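Local structure of octopine dehydrogenase (Pecten maximus, 3C7A) at residues 236-239 and 240-244. The protein catalyses the NADH-dependent reductive condensation of L-arginine with pyruvate to give D-octopine, and the reverse oxidation. Residues are numbered along the deposited sequence; the frame is centred on the assembly and turned at random.
Sequences QGID and QATAD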
ATOM      1  N   GLN A 236     -16.950  -9.198 -12.340  1.00 23.08           N
ATOM      2  CA  GLN A 236     -18.328  -9.521 -12.733  1.00 23.11           C
ATOM      3  C   GLN A 236     -18.527 -10.989 -13.143  1.00 23.05           C
ATOM      4  O   GLN A 236     -19.614 -11.372 -13.587  1.00 23.06           O
ATOM      5  CB  GLN A 236     -18.811  -8.575 -13.844  1.00 23.11           C
ATOM      6  CG  GLN A 236     -19.031  -7.125 -13.393  1.00 23.09           C
ATOM      7  CD  GLN A 236     -19.600  -6.219 -14.482  1.00 23.38           C
ATOM      8  OE1 GLN A 236     -19.867  -6.656 -15.606  1.00 23.89           O
ATOM      9  NE2 GLN A 236     -19.789  -4.946 -14.149  1.00 23.40           N
ATOM     10  N   GLY A 237     -17.485 -11.806 -12.972  1.00 22.93           N
ATOM     11  CA  GLY A 237     -17.529 -13.223 -13.348  1.00 22.80           C
ATOM     12  C   GLY A 237     -17.598 -14.227 -12.204  1.00 22.77           C
ATOM     13  O   GLY A 237     -17.546 -15.438 -12.440  1.00 22.70           O
ATOM     14  N   ILE A 238     -17.723 -13.731 -10.973  1.00 22.66           N
ATOM     15  CA  ILE A 238     -17.769 -14.584  -9.775  1.00 22.61           C
ATOM     16  C   ILE A 238     -19.077 -15.380  -9.640  1.00 22.57           C
ATOM     17  O   ILE A 238     -20.104 -15.000 -10.209  1.00 22.58           O
ATOM     18  CB  ILE A 238     -17.525 -13.770  -8.469  1.00 22.61           C
ATOM     19  CG1 ILE A 238     -18.554 -12.638  -8.324  1.00 22.63           C
ATOM     20  CG2 ILE A 238     -16.091 -13.233  -8.426  1.00 22.59           C
ATOM     21  CD1 ILE A 238     -18.786 -12.179  -6.891  1.00 22.90           C
ATOM     22  N   ASP A 239     -19.024 -16.483  -8.890  1.00 22.51           N
ATOM     23  CA  ASP A 239     -20.221 -17.270  -8.560  1.00 22.48           C
ATOM     24  C   ASP A 239     -20.644 -17.078  -7.095  1.00 22.40           C
ATOM     25  O   ASP A 239     -19.983 -16.351  -6.347  1.00 22.40           O
ATOM     26  CB  ASP A 239     -20.026 -18.762  -8.905  1.00 22.51           C
ATOM     27  CG  ASP A 239     -18.840 -19.404  -8.179  1.00 22.73           C
ATOM     28  OD1 ASP A 239     -18.377 -18.872  -7.147  1.00 22.85           O
ATOM     29  OD2 ASP A 239     -18.374 -20.464  -8.647  1.00 22.82           O
ATOM     30  N   GLN A 240     -21.741 -17.725  -6.696  1.00 22.24           N
ATOM     31  CA  GLN A 240     -22.274 -17.610  -5.328  1.00 22.06           C
ATOM     32  C   GLN A 240     -21.310 -18.157  -4.269  1.00 21.86           C
ATOM     33  O   GLN A 240     -21.218 -17.610  -3.166  1.00 21.81           O
ATOM     34  CB  GLN A 240     -23.651 -18.287  -5.219  1.00 22.14           C
ATOM     35  CG  GLN A 240     -24.350 -18.153  -3.852  1.00 22.20           C
ATOM     36  CD  GLN A 240     -24.751 -16.722  -3.508  1.00 22.51           C
ATOM     37  OE1 GLN A 240     -25.477 -16.065  -4.256  1.00 22.35           O
ATOM     38  NE2 GLN A 240     -24.289 -16.241  -2.356  1.00 22.37           N
ATOM     39  N   ALA A 241     -20.594 -19.226  -4.615  1.00 21.62           N
ATOM     40  CA  ALA A 241     -19.612 -19.843  -3.718  1.00 21.36           C
ATOM     41  C   ALA A 241     -18.447 -18.906  -3.385  1.00 21.16           C
ATOM     42  O   ALA A 241     -17.961 -18.893  -2.253  1.00 21.11           O
ATOM     43  CB  ALA A 241     -19.098 -21.150  -4.311  1.00 21.38           C
ATOM     44  N   THR A 242     -18.011 -18.127  -4.376  1.00 20.94           N
ATOM     45  CA  THR A 242     -16.944 -17.136  -4.195  1.00 20.72           C
ATOM     46  C   THR A 242     -17.408 -15.970  -3.310  1.00 20.58           C
ATOM     47  O   THR A 242     -16.626 -15.435  -2.519  1.00 20.50           O
ATOM     48  CB  THR A 242     -16.411 -16.616  -5.559  1.00 20.74           C
ATOM     49  OG1 THR A 242     -16.019 -17.727  -6.376  1.00 20.68           O
ATOM     50  CG2 THR A 242     -15.207 -15.696  -5.376  1.00 20.72           C
ATOM     51  N   ALA A 243     -18.682 -15.594  -3.441  1.00 20.38           N
ATOM     52  CA  ALA A 243     -19.280 -14.538  -2.619  1.00 20.27           C
ATOM     53  C   ALA A 243     -19.366 -14.922  -1.135  1.00 20.18           C
ATOM     54  O   ALA A 243     -19.181 -14.074  -0.259  1.00 20.13           O
ATOM     55  CB  ALA A 243     -20.655 -14.154  -3.156  1.00 20.30           C
ATOM     56  N   ASP A 244     -19.643 -16.199  -0.867  1.00 20.08           N
ATOM     57  CA  ASP A 244     -19.688 -16.725   0.501  1.00 20.03           C
ATOM     58  C   ASP A 244     -18.293 -16.824   1.129  1.00 19.91           C
ATOM     59  O   ASP A 244     -18.149 -16.726   2.351  1.00 19.86           O
ATOM     60  CB  ASP A 244     -20.382 -18.094   0.536  1.00 20.05           C
ATOM     61  CG  ASP A 244     -21.877 -18.012   0.243  1.00 20.31           C
ATOM     62  OD1 ASP A 244     -22.461 -16.909   0.327  1.00 20.54           O
ATOM     63  OD2 ASP A 244     -22.475 -19.064  -0.068  1.00 20.40           O
TER
HETATM   64  O   HOH W   1     -15.983 -17.806  -9.527  1.00 24.36           O
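The side chain of Asp239 bends back to the start of helix 240-263 and crosses that of Thr242 at about a right angle. Asp239 is the N-cap of this helix. Its OD1 accepts from Thr242 N at 2.9 Å, and this backbone N-H arrives almost in line with the C-O bond. The hydroxyl of Thr242 donates to the same oxygen, with OG1 2.7 Å from OD1, from above the carboxylate plane. Two donors of one residue thus hold one carboxylate oxygen, which probably restricts turning of the carboxylate. The first torsion of Asp239 (chi1 59°) sets CG between its own N and carbonyl carbon, which turns the carboxylate back to the helix start. The negative charge there probably interacts favourably with the positive end of the helix dipole. The CB of Ala241 also touches OD1, at 3.7 Å. The regular helical bonding starts here: Ala243 N donates to Asp239 O at 3.3 Å. A water donates to Thr242 OG1 at 3.2 Å and accepts a weak bond from Asp239 N. On the other branch of Thr242, CG2 lies anti to the backbone N and packs on Ile238 CG2 at 4.0 Å. This is a small apolar contact beside the polar cap. The cap begins helix 240-263 of the alpha-helical domain, where the loop after helix 211-220 ends. Helix 293-298 borders the cap: its Thr298 touches Ile238 and its Tyr294 touches Gln240.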